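Local coordinates for protein pullulanase (PDB 2WAN) that hydrolyses alpha-1,6-glucosidic linkages in pullulan and probably in branched starch polysaccharides, as a bacterial debranching glycoside hydrolase, at residues I300-L308 and V569-D577; R330-L341 and Q354-W365. All blocks are in the same frame, centred on the assembly; numbering follows the deposited sequence.

In the fold
Three parts of the enzyme meet here. Contact 1 joins the end of strand 295-302 and the turn after it, in a beta domain preceding the alpha-amylase-type catalytic domain, to loop 569-577 of the latter; contact 2 lies within the carbohydrate-binding module 48 formed between those two segments. The contact centres are about 18 Å apart, and the contacts touch directly. Trp-332 of contact 2 meets Tyr-572 of contact 1, CH2 to CE2 3.5 Å, with the ring planes at about 55°, while Val-569 CG2 reaches Trp-332 O at 3.4 Å. Pro-302 CG packs on Thr-335 CG2 at 3.8 Å. Loop 569-577 therefore touches both the beta domain and the carbohydrate-binding module; the bound glycerol belongs to contact 1.

Contact 1: residues I300-L308 and V569-D577; sequences ILPRNVLNL and VPQYYYRTD. With GOL (glycerol), chain C.
Thr-576 OG1 is shared by several partners: Arg-303 NH1 donates to it over 3.1 Å (N-H...O 153°), from a guanidinium plane slightly tilted to the bond, and the hydroxyl of Tyr-118 bonds to it too. The arginine chain leaves with CG anti to the backbone N (chi1 -176°) and bends at chi3 (68°), which turns NH1 to the threonine while NH2 forms a salt bridge with Asp-120. C1 of a glycerol, probably from the crystallisation liquor, lies over one guanidinium face. This glycerol spans the two segments, taking a bond from Asn-304 ND2 to its O1 (3.0 Å) and one from Thr-576 N to its O3 (2.9 Å), and it also bonds to Glu-595.

Tyr-572 fills the centre. Its OH donates to Asn-307 OD1 at 2.6 Å, in the carbonyl plane, fixing the far end of the ring. Arg-303 O lies at the ring edge, 3.2 Å from Tyr-572 CE1, and Leu-306 lies over a face, its CD1 4.2 Å from the ring centroid in a CH-pi contact. The same CD1 meets Val-569 CG1 at 3.9 Å. Farther along, Leu-301 CD2 abuts the amide of Gln-571, whose OE1 is bonded to Tyr-118, and two waters each donate to both Pro-302 O and Pro-570 O.

The contact docks the 3-10 turn 304-307 and the end of strand 295-302, which pairs with strand 114-121, onto the loop between helices 564-568 and 597-614 of the catalytic domain, with Pro-597 packing on Tyr-572 and Asn-307.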
loop_
_atom_site.group_PDB
_atom_site.type_symbol
_atom_site.label_atom_id
_atom_site.label_comp_id
_atom_site.label_asym_id
_atom_site.label_seq_id
_atom_site.Cartn_x
_atom_site.Cartn_y
_atom_site.Cartn_z
ATOM N N ILE A 300 -2.518 -17.863 27.127
ATOM C CA ILE A 300 -3.440 -17.581 26.026
ATOM C C ILE A 300 -3.488 -16.063 25.831
ATOM O O ILE A 300 -3.995 -15.322 26.692
ATOM C CB ILE A 300 -4.881 -18.079 26.311
ATOM C CG1 ILE A 300 -4.897 -19.537 26.795
ATOM C CG2 ILE A 300 -5.779 -17.899 25.081
ATOM C CD1 ILE A 300 -6.242 -19.975 27.375
ATOM N N LEU A 301 -2.955 -15.599 24.706
ATOM C CA LEU A 301 -2.920 -14.167 24.430
ATOM C C LEU A 301 -4.162 -13.793 23.661
ATOM O O LEU A 301 -4.484 -14.442 22.669
ATOM C CB LEU A 301 -1.675 -13.791 23.624
ATOM C CG LEU A 301 -1.424 -12.283 23.481
ATOM C CD1 LEU A 301 -0.782 -11.728 24.749
ATOM C CD2 LEU A 301 -0.525 -12.047 22.271
ATOM N N PRO A 302 -4.884 -12.752 24.113
ATOM C CA PRO A 302 -6.025 -12.294 23.338
ATOM C C PRO A 302 -5.580 -11.806 21.945
ATOM O O PRO A 302 -4.617 -11.044 21.840
ATOM C CB PRO A 302 -6.567 -11.129 24.184
ATOM C CG PRO A 302 -6.121 -11.476 25.593
ATOM C CD PRO A 302 -4.756 -12.024 25.391
ATOM N N ARG A 303 -6.236 -12.295 20.897
ATOM C CA ARG A 303 -5.975 -11.809 19.535
ATOM C C ARG A 303 -7.305 -11.432 18.885
ATOM O O ARG A 303 -7.808 -10.341 19.111
ATOM C CB ARG A 303 -5.150 -12.809 18.700
ATOM C CG ARG A 303 -4.784 -12.283 17.284
ATOM C CD ARG A 303 -3.899 -13.255 16.496
ATOM N NE ARG A 303 -4.610 -14.483 16.128
ATOM C CZ ARG A 303 -4.203 -15.349 15.200
ATOM N NH1 ARG A 303 -3.087 -15.136 14.514
ATOM N NH2 ARG A 303 -4.922 -16.444 14.958
ATOM N N ASN A 304 -7.924 -12.337 18.128
ATOM C CA ASN A 304 -9.080 -11.948 17.332
ATOM C C ASN A 304 -10.350 -11.757 18.144
ATOM O O ASN A 304 -11.329 -11.203 17.647
ATOM C CB ASN A 304 -9.295 -12.897 16.155
ATOM C CG ASN A 304 -8.161 -12.835 15.145
ATOM O OD1 ASN A 304 -7.438 -11.843 15.079
ATOM N ND2 ASN A 304 -8.003 -13.892 14.352
ATOM N N VAL A 305 -10.307 -12.157 19.417
ATOM C CA VAL A 305 -11.393 -11.814 20.339
ATOM C C VAL A 305 -11.590 -10.284 20.412
ATOM O O VAL A 305 -12.718 -9.796 20.565
ATOM C CB VAL A 305 -11.169 -12.424 21.738
ATOM C CG1 VAL A 305 -9.917 -11.842 22.427
ATOM C CG2 VAL A 305 -12.419 -12.235 22.609
ATOM N N LEU A 306 -10.494 -9.541 20.267
ATOM C CA LEU A 306 -10.543 -8.077 20.365
ATOM C C LEU A 306 -11.222 -7.416 19.164
ATOM O O LEU A 306 -11.518 -6.219 19.204
ATOM C CB LEU A 306 -9.135 -7.504 20.595
ATOM C CG LEU A 306 -8.379 -8.036 21.815
ATOM C CD1 LEU A 306 -6.943 -7.488 21.846
ATOM C CD2 LEU A 306 -9.119 -7.710 23.129
ATOM N N ASN A 307 -11.471 -8.191 18.102
ATOM C CA ASN A 307 -12.271 -7.716 16.959
ATOM C C ASN A 307 -13.728 -7.428 17.315
ATOM O O ASN A 307 -14.396 -6.675 16.613
ATOM C CB ASN A 307 -12.303 -8.730 15.804
ATOM C CG ASN A 307 -10.937 -9.043 15.224
ATOM O OD1 ASN A 307 -9.926 -8.419 15.549
ATOM N ND2 ASN A 307 -10.908 -10.039 14.340
ATOM N N LEU A 308 -14.217 -8.056 18.386
ATOM C CA LEU A 308 -15.649 -8.014 18.732
ATOM C C LEU A 308 -16.137 -6.599 19.068
ATOM O O LEU A 308 -15.390 -5.799 19.635
ATOM C CB LEU A 308 -15.962 -8.993 19.882
ATOM C CG LEU A 308 -15.798 -10.497 19.593
ATOM C CD1 LEU A 308 -15.897 -11.334 20.872
ATOM C CD2 LEU A 308 -16.806 -10.970 18.574
ATOM N N VAL A 569 -1.020 -2.836 23.360
ATOM C CA VAL A 569 -1.899 -3.978 23.070
ATOM C C VAL A 569 -1.053 -5.062 22.381
ATOM O O VAL A 569 -0.983 -5.099 21.139
ATOM C CB VAL A 569 -3.110 -3.603 22.166
ATOM C CG1 VAL A 569 -4.177 -4.703 22.211
ATOM C CG2 VAL A 569 -3.749 -2.271 22.583
ATOM N N PRO A 570 -0.390 -5.928 23.185
ATOM C CA PRO A 570 0.588 -6.892 22.683
ATOM C C PRO A 570 0.139 -7.653 21.436
ATOM O O PRO A 570 -0.916 -8.306 21.432
ATOM C CB PRO A 570 0.809 -7.819 23.892
ATOM C CG PRO A 570 0.694 -6.873 25.058
ATOM C CD PRO A 570 -0.434 -5.936 24.667
ATOM N N GLN A 571 0.945 -7.505 20.381
ATOM C CA GLN A 571 0.771 -8.154 19.060
ATOM C C GLN A 571 -0.392 -7.727 18.178
ATOM O O GLN A 571 -0.342 -7.945 16.969
ATOM C CB GLN A 571 0.734 -9.684 19.172
ATOM C CG GLN A 571 2.026 -10.316 19.664
ATOM C CD GLN A 571 1.935 -11.832 19.614
ATOM O OE1 GLN A 571 0.975 -12.387 19.069
ATOM N NE2 GLN A 571 2.918 -12.505 20.197
ATOM N N TYR A 572 -1.442 -7.166 18.769
ATOM C CA TYR A 572 -2.710 -6.983 18.085
ATOM C C TYR A 572 -2.659 -6.039 16.879
ATOM O O TYR A 572 -3.470 -6.171 15.965
ATOM C CB TYR A 572 -3.800 -6.517 19.062
ATOM C CG TYR A 572 -5.180 -6.461 18.432
ATOM C CD1 TYR A 572 -5.930 -7.623 18.250
ATOM C CD2 TYR A 572 -5.742 -5.244 18.032
ATOM C CE1 TYR A 572 -7.174 -7.581 17.678
ATOM C CE2 TYR A 572 -6.987 -5.189 17.455
ATOM C CZ TYR A 572 -7.705 -6.364 17.282
ATOM O OH TYR A 572 -8.929 -6.326 16.718
ATOM N N TYR A 573 -1.733 -5.080 16.888
ATOM C CA TYR A 573 -1.635 -4.150 15.743
ATOM C C TYR A 573 -0.927 -4.772 14.536
ATOM O O TYR A 573 -0.865 -4.142 13.471
ATOM C CB TYR A 573 -0.962 -2.821 16.145
ATOM C CG TYR A 573 -1.844 -1.904 16.977
ATOM C CD1 TYR A 573 -2.747 -1.020 16.362
ATOM C CD2 TYR A 573 -1.769 -1.911 18.376
ATOM C CE1 TYR A 573 -3.564 -0.163 17.121
ATOM C CE2 TYR A 573 -2.578 -1.070 19.145
ATOM C CZ TYR A 573 -3.473 -0.197 18.509
ATOM O OH TYR A 573 -4.259 0.656 19.273
ATOM N N TYR A 574 -0.426 -6.000 14.693
ATOM C CA TYR A 574 0.393 -6.672 13.662
ATOM C C TYR A 574 -0.240 -8.001 13.242
ATOM O O TYR A 574 -1.032 -8.564 13.988
ATOM C CB TYR A 574 1.778 -6.977 14.220
ATOM C CG TYR A 574 2.510 -5.739 14.658
ATOM C CD1 TYR A 574 3.152 -4.929 13.723
ATOM C CD2 TYR A 574 2.523 -5.344 15.997
ATOM C CE1 TYR A 574 3.802 -3.753 14.109
ATOM C CE2 TYR A 574 3.187 -4.175 16.396
ATOM C CZ TYR A 574 3.821 -3.389 15.450
ATOM O OH TYR A 574 4.485 -2.232 15.812
ATOM N N ARG A 575 0.131 -8.506 12.064
ATOM C CA ARG A 575 -0.338 -9.821 11.619
ATOM C C ARG A 575 0.557 -10.932 12.165
ATOM O O ARG A 575 1.780 -10.848 12.123
ATOM C CB ARG A 575 -0.482 -9.893 10.087
ATOM C CG ARG A 575 -1.498 -8.879 9.528
ATOM C CD ARG A 575 -1.705 -8.985 8.000
ATOM N NE ARG A 575 -2.733 -8.028 7.604
ATOM C CZ ARG A 575 -2.586 -7.061 6.702
ATOM N NH1 ARG A 575 -1.451 -6.928 6.023
ATOM N NH2 ARG A 575 -3.607 -6.238 6.461
ATOM N N THR A 576 -0.071 -11.967 12.710
ATOM C CA THR A 576 0.671 -13.125 13.202
ATOM C C THR A 576 0.046 -14.385 12.599
ATOM O O THR A 576 -1.124 -14.371 12.208
ATOM C CB THR A 576 0.651 -13.226 14.744
ATOM O OG1 THR A 576 -0.700 -13.310 15.199
ATOM C CG2 THR A 576 1.339 -12.012 15.384
ATOM N N ASP A 577 0.839 -15.454 12.516
ATOM C CA ASP A 577 0.345 -16.727 12.001
ATOM C C ASP A 577 -0.123 -17.634 13.138
ATOM O O ASP A 577 -0.165 -17.219 14.295
ATOM C CB ASP A 577 1.394 -17.422 11.108
ATOM C CG ASP A 577 2.708 -17.711 11.829
ATOM O OD1 ASP A 577 2.722 -17.897 13.067
ATOM O OD2 ASP A 577 3.749 -17.773 11.142
HETATM C C1 GOL C . -4.879 -13.208 11.976
HETATM O O1 GOL C . -6.118 -13.901 12.005
HETATM C C2 GOL C . -5.067 -11.811 12.567
HETATM O O2 GOL C . -6.044 -11.095 11.827
HETATM C C3 GOL C . -3.753 -11.050 12.536
HETATM O O3 GOL C . -2.819 -11.568 13.457
HETATM O O HOH W 1 -2.996 -8.995 23.236
HETATM O O HOH W 2 -2.861 -10.018 19.815
#

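Contact 2: residues R330-L341 and Q354-W365; sequences RVWAPTASNVQL and QLEMQKSDNGTW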
loop_
_atom_site.group_PDB
_atom_site.type_symbol
_atom_site.label_atom_id
_atom_site.label_comp_id
_atom_site.label_asym_id
_atom_site.label_seq_id
_atom_site.Cartn_x
_atom_site.Cartn_y
_atom_site.Cartn_z
ATOM N N ARG A 330 -7.038 9.749 26.233
ATOM C CA ARG A 330 -7.744 8.486 26.021
ATOM C C ARG A 330 -6.887 7.545 25.203
ATOM O O ARG A 330 -6.291 7.955 24.195
ATOM C CB ARG A 330 -9.108 8.678 25.343
ATOM C CG ARG A 330 -9.976 7.393 25.422
ATOM C CD ARG A 330 -11.314 7.524 24.715
ATOM N NE ARG A 330 -12.240 8.444 25.387
ATOM C CZ ARG A 330 -13.157 8.077 26.282
ATOM N NH1 ARG A 330 -13.276 6.806 26.643
ATOM N NH2 ARG A 330 -13.959 8.986 26.818
ATOM N N VAL A 331 -6.801 6.297 25.670
ATOM C CA VAL A 331 -5.988 5.259 25.016
ATOM C C VAL A 331 -6.756 3.938 25.003
ATOM O O VAL A 331 -7.461 3.611 25.972
ATOM C CB VAL A 331 -4.593 5.088 25.712
ATOM C CG1 VAL A 331 -4.743 4.603 27.177
ATOM C CG2 VAL A 331 -3.676 4.150 24.912
ATOM N N TRP A 332 -6.636 3.188 23.903
ATOM C CA TRP A 332 -7.272 1.878 23.780
ATOM C C TRP A 332 -6.326 0.787 24.273
ATOM O O TRP A 332 -5.263 0.569 23.693
ATOM C CB TRP A 332 -7.676 1.623 22.318
ATOM C CG TRP A 332 -8.537 0.388 22.118
ATOM C CD1 TRP A 332 -9.813 0.185 22.574
ATOM C CD2 TRP A 332 -8.170 -0.792 21.398
ATOM N NE1 TRP A 332 -10.263 -1.066 22.181
ATOM C CE2 TRP A 332 -9.274 -1.681 21.455
ATOM C CE3 TRP A 332 -7.019 -1.181 20.693
ATOM C CZ2 TRP A 332 -9.252 -2.944 20.839
ATOM C CZ3 TRP A 332 -6.995 -2.435 20.090
ATOM C CH2 TRP A 332 -8.106 -3.301 20.169
ATOM N N ALA A 333 -6.696 0.121 25.367
ATOM C CA ALA A 333 -5.846 -0.924 25.945
ATOM C C ALA A 333 -6.731 -1.996 26.592
ATOM O O ALA A 333 -6.778 -2.116 27.827
ATOM C CB ALA A 333 -4.873 -0.338 26.958
ATOM N N PRO A 334 -7.423 -2.779 25.748
ATOM C CA PRO A 334 -8.494 -3.676 26.199
ATOM C C PRO A 334 -8.028 -4.861 27.033
ATOM O O PRO A 334 -8.854 -5.497 27.701
ATOM C CB PRO A 334 -9.128 -4.154 24.888
ATOM C CG PRO A 334 -8.024 -4.099 23.899
ATOM C CD PRO A 334 -7.244 -2.844 24.281
ATOM N N THR A 335 -6.735 -5.164 27.001
ATOM C CA THR A 335 -6.215 -6.281 27.800
ATOM C C THR A 335 -5.449 -5.832 29.052
ATOM O O THR A 335 -5.028 -6.661 29.867
ATOM C CB THR A 335 -5.320 -7.197 26.965
ATOM O OG1 THR A 335 -4.148 -6.477 26.577
ATOM C CG2 THR A 335 -6.064 -7.705 25.730
ATOM N N ALA A 336 -5.269 -4.523 29.217
ATOM C CA ALA A 336 -4.517 -4.010 30.363
ATOM C C ALA A 336 -5.280 -4.208 31.677
ATOM O O ALA A 336 -6.505 -4.100 31.711
ATOM C CB ALA A 336 -4.167 -2.532 30.170
ATOM N N SER A 337 -4.539 -4.509 32.744
ATOM C CA SER A 337 -5.115 -4.536 34.099
ATOM C C SER A 337 -5.063 -3.148 34.743
ATOM O O SER A 337 -5.870 -2.829 35.628
ATOM C CB SER A 337 -4.390 -5.559 34.978
ATOM O OG SER A 337 -3.017 -5.243 35.142
ATOM N N ASN A 338 -4.107 -2.336 34.297
ATOM C CA ASN A 338 -3.956 -0.971 34.783
ATOM C C ASN A 338 -3.302 -0.085 33.735
ATOM O O ASN A 338 -2.397 -0.533 33.024
ATOM C CB ASN A 338 -3.098 -0.942 36.050
ATOM C CG ASN A 338 -3.278 0.338 36.839
ATOM O OD1 ASN A 338 -4.272 1.038 36.682
ATOM N ND2 ASN A 338 -2.309 0.651 37.691
ATOM N N VAL A 339 -3.767 1.162 33.648
ATOM C CA VAL A 339 -3.078 2.194 32.857
ATOM C C VAL A 339 -2.933 3.463 33.694
ATOM O O VAL A 339 -3.911 3.958 34.256
ATOM C CB VAL A 339 -3.802 2.529 31.521
ATOM C CG1 VAL A 339 -2.978 3.543 30.714
ATOM C CG2 VAL A 339 -4.040 1.280 30.673
ATOM N N GLN A 340 -1.707 3.965 33.793
ATOM C CA GLN A 340 -1.461 5.243 34.444
ATOM C C GLN A 340 -0.915 6.266 33.446
ATOM O O GLN A 340 -0.233 5.902 32.475
ATOM C CB GLN A 340 -0.474 5.060 35.589
ATOM C CG GLN A 340 -1.000 4.105 36.652
ATOM C CD GLN A 340 -0.277 4.269 37.970
ATOM O OE1 GLN A 340 0.538 3.431 38.345
ATOM N NE2 GLN A 340 -0.563 5.359 38.670
ATOM N N LEU A 341 -1.231 7.533 33.702
ATOM C CA LEU A 341 -0.663 8.666 32.963
ATOM C C LEU A 341 0.569 9.193 33.697
ATOM O O LEU A 341 0.489 9.521 34.892
ATOM C CB LEU A 341 -1.721 9.779 32.827
ATOM C CG LEU A 341 -1.312 11.095 32.147
ATOM C CD1 LEU A 341 -1.067 10.859 30.644
ATOM C CD2 LEU A 341 -2.387 12.158 32.352
ATOM N N GLN A 354 2.196 11.283 38.538
ATOM C CA GLN A 354 1.713 10.006 38.083
ATOM C C GLN A 354 0.249 9.851 38.494
ATOM O O GLN A 354 -0.086 9.972 39.680
ATOM C CB GLN A 354 2.592 8.911 38.682
ATOM C CG GLN A 354 2.110 7.499 38.418
ATOM C CD GLN A 354 3.200 6.472 38.641
ATOM O OE1 GLN A 354 2.926 5.278 38.753
ATOM N NE2 GLN A 354 4.449 6.929 38.695
ATOM N N LEU A 355 -0.627 9.613 37.523
ATOM C CA LEU A 355 -2.065 9.558 37.808
ATOM C C LEU A 355 -2.721 8.289 37.296
ATOM O O LEU A 355 -2.441 7.841 36.183
ATOM C CB LEU A 355 -2.784 10.763 37.199
ATOM C CG LEU A 355 -2.350 12.145 37.684
ATOM C CD1 LEU A 355 -2.789 13.207 36.701
ATOM C CD2 LEU A 355 -2.951 12.405 39.068
ATOM N N GLU A 356 -3.610 7.712 38.103
ATOM C CA GLU A 356 -4.396 6.579 37.646
ATOM C C GLU A 356 -5.408 7.031 36.581
ATOM O O GLU A 356 -6.120 8.026 36.765
ATOM C CB GLU A 356 -5.137 5.915 38.821
ATOM C CG GLU A 356 -4.300 4.962 39.644
ATOM C CD GLU A 356 -3.977 3.678 38.897
ATOM O OE1 GLU A 356 -2.972 3.041 39.255
ATOM O OE2 GLU A 356 -4.725 3.309 37.963
ATOM N N MET A 357 -5.460 6.320 35.459
ATOM C CA MET A 357 -6.539 6.543 34.494
ATOM C C MET A 357 -7.735 5.650 34.840
ATOM O O MET A 357 -7.621 4.744 35.671
ATOM C CB MET A 357 -6.056 6.335 33.052
ATOM C CG MET A 357 -4.912 7.282 32.687
ATOM S SD MET A 357 -4.277 7.096 30.991
ATOM C CE MET A 357 -5.655 7.747 30.033
ATOM N N GLN A 358 -8.868 5.929 34.204
ATOM C CA GLN A 358 -10.134 5.266 34.504
ATOM C C GLN A 358 -10.546 4.374 33.351
ATOM O O GLN A 358 -10.578 4.820 32.206
ATOM C CB GLN A 358 -11.242 6.299 34.739
ATOM C CG GLN A 358 -10.914 7.409 35.725
ATOM C CD GLN A 358 -11.870 8.598 35.615
ATOM O OE1 GLN A 358 -13.046 8.447 35.249
ATOM N NE2 GLN A 358 -11.368 9.786 35.943
ATOM N N LYS A 359 -10.866 3.119 33.659
ATOM C CA LYS A 359 -11.491 2.222 32.682
ATOM C C LYS A 359 -12.751 2.866 32.108
ATOM O O LYS A 359 -13.624 3.321 32.854
ATOM C CB LYS A 359 -11.844 0.876 33.321
ATOM C CG LYS A 359 -10.825 -0.208 33.086
ATOM C CD LYS A 359 -11.207 -1.531 33.774
ATOM C CE LYS A 359 -10.111 -2.589 33.602
ATOM N NZ LYS A 359 -10.290 -3.774 34.487
ATOM N N SER A 360 -12.834 2.909 30.781
ATOM C CA SER A 360 -13.948 3.541 30.084
ATOM C C SER A 360 -14.476 2.644 28.943
ATOM O O SER A 360 -14.235 1.441 28.949
ATOM C CB SER A 360 -13.523 4.924 29.573
ATOM O OG SER A 360 -14.628 5.656 29.073
ATOM N N ASP A 361 -15.177 3.237 27.980
ATOM C CA ASP A 361 -15.861 2.497 26.899
ATOM C C ASP A 361 -14.958 1.584 26.057
ATOM O O ASP A 361 -13.902 2.003 25.576
ATOM C CB ASP A 361 -16.543 3.471 25.931
ATOM C CG ASP A 361 -17.642 4.303 26.578
ATOM O OD1 ASP A 361 -18.108 3.965 27.686
ATOM O OD2 ASP A 361 -18.039 5.312 25.951
ATOM N N ASN A 362 -15.391 0.343 25.867
ATOM C CA ASN A 362 -14.837 -0.512 24.812
ATOM C C ASN A 362 -13.323 -0.691 24.896
ATOM O O ASN A 362 -12.613 -0.617 23.883
ATOM C CB ASN A 362 -15.263 0.013 23.428
ATOM C CG ASN A 362 -16.759 0.302 23.359
ATOM O OD1 ASN A 362 -17.181 1.421 23.079
ATOM N ND2 ASN A 362 -17.569 -0.718 23.646
ATOM N N GLY A 363 -12.833 -0.926 26.107
ATOM C CA GLY A 363 -11.428 -1.224 26.311
ATOM C C GLY A 363 -10.529 -0.007 26.423
ATOM O O GLY A 363 -9.311 -0.155 26.568
ATOM N N THR A 364 -11.117 1.189 26.394
ATOM C CA THR A 364 -10.322 2.404 26.558
ATOM C C THR A 364 -10.116 2.782 28.027
ATOM O O THR A 364 -10.874 2.369 28.911
ATOM C CB THR A 364 -10.891 3.625 25.783
ATOM O OG1 THR A 364 -12.125 4.062 26.379
ATOM C CG2 THR A 364 -11.116 3.284 24.305
ATOM N N TRP A 365 -9.076 3.577 28.257
ATOM C CA TRP A 365 -8.807 4.204 29.543
ATOM C C TRP A 365 -8.764 5.703 29.300
ATOM O O TRP A 365 -8.230 6.170 28.285
ATOM C CB TRP A 365 -7.476 3.715 30.112
ATOM C CG TRP A 365 -7.470 2.256 30.521
ATOM C CD1 TRP A 365 -7.524 1.165 29.695
ATOM C CD2 TRP A 365 -7.376 1.743 31.857
ATOM N NE1 TRP A 365 -7.488 0.001 30.439
ATOM C CE2 TRP A 365 -7.389 0.330 31.768
ATOM C CE3 TRP A 365 -7.291 2.343 33.123
ATOM C CZ2 TRP A 365 -7.308 -0.496 32.901
ATOM C CZ3 TRP A 365 -7.213 1.520 34.250
ATOM C CH2 TRP A 365 -7.229 0.118 34.130
HETATM O O HOH W 3 -8.282 -2.900 30.008
#
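Strands 338-341 and 354-356 form an antiparallel hairpin, axes 4.6 Å apart at 140°, with Leu-341 and Leu-355 a hydrogen-bonded pair; Val-331 and Trp-365 make another between strands 326-332 and 364-370. The Trp-365 indole is clamped: Val-339 CG2 stands 3.4 Å from the centroid of its five-membered ring, almost on the normal, and Lys-359 CG lies over the opposite face. Its NE1 gives a bond to a water that donates to Ala-333 O and Ala-336 O. A leucine here, lacking the indole N-H, would probably leave that water without a donor and open a gap between Val-339 and Lys-359.

Asn-338 ND2 donates to the syn lone pair of Glu-356 OE1 at 2.9 Å, the amide and carboxylate nearly coplanar. Arg-330, its chain bent at chi3 (-69°), brings NH1 to bridge Ser-360 OG and Thr-364 OG1, both near the guanidinium plane, while its NE pairs with Asp-317. Gly-363 has positive phi (84°), and a CB there would clash with Pro-334 CB; its carbonyl accepts from Ala-333 N.

These strands belong to the antiparallel sheet of carbohydrate-binding module 48: strand 338-344 also pairs with strand 377-383, whose Tyr-380 packs on Val-331 and Met-357, and strand 326-332 with strand 319-322.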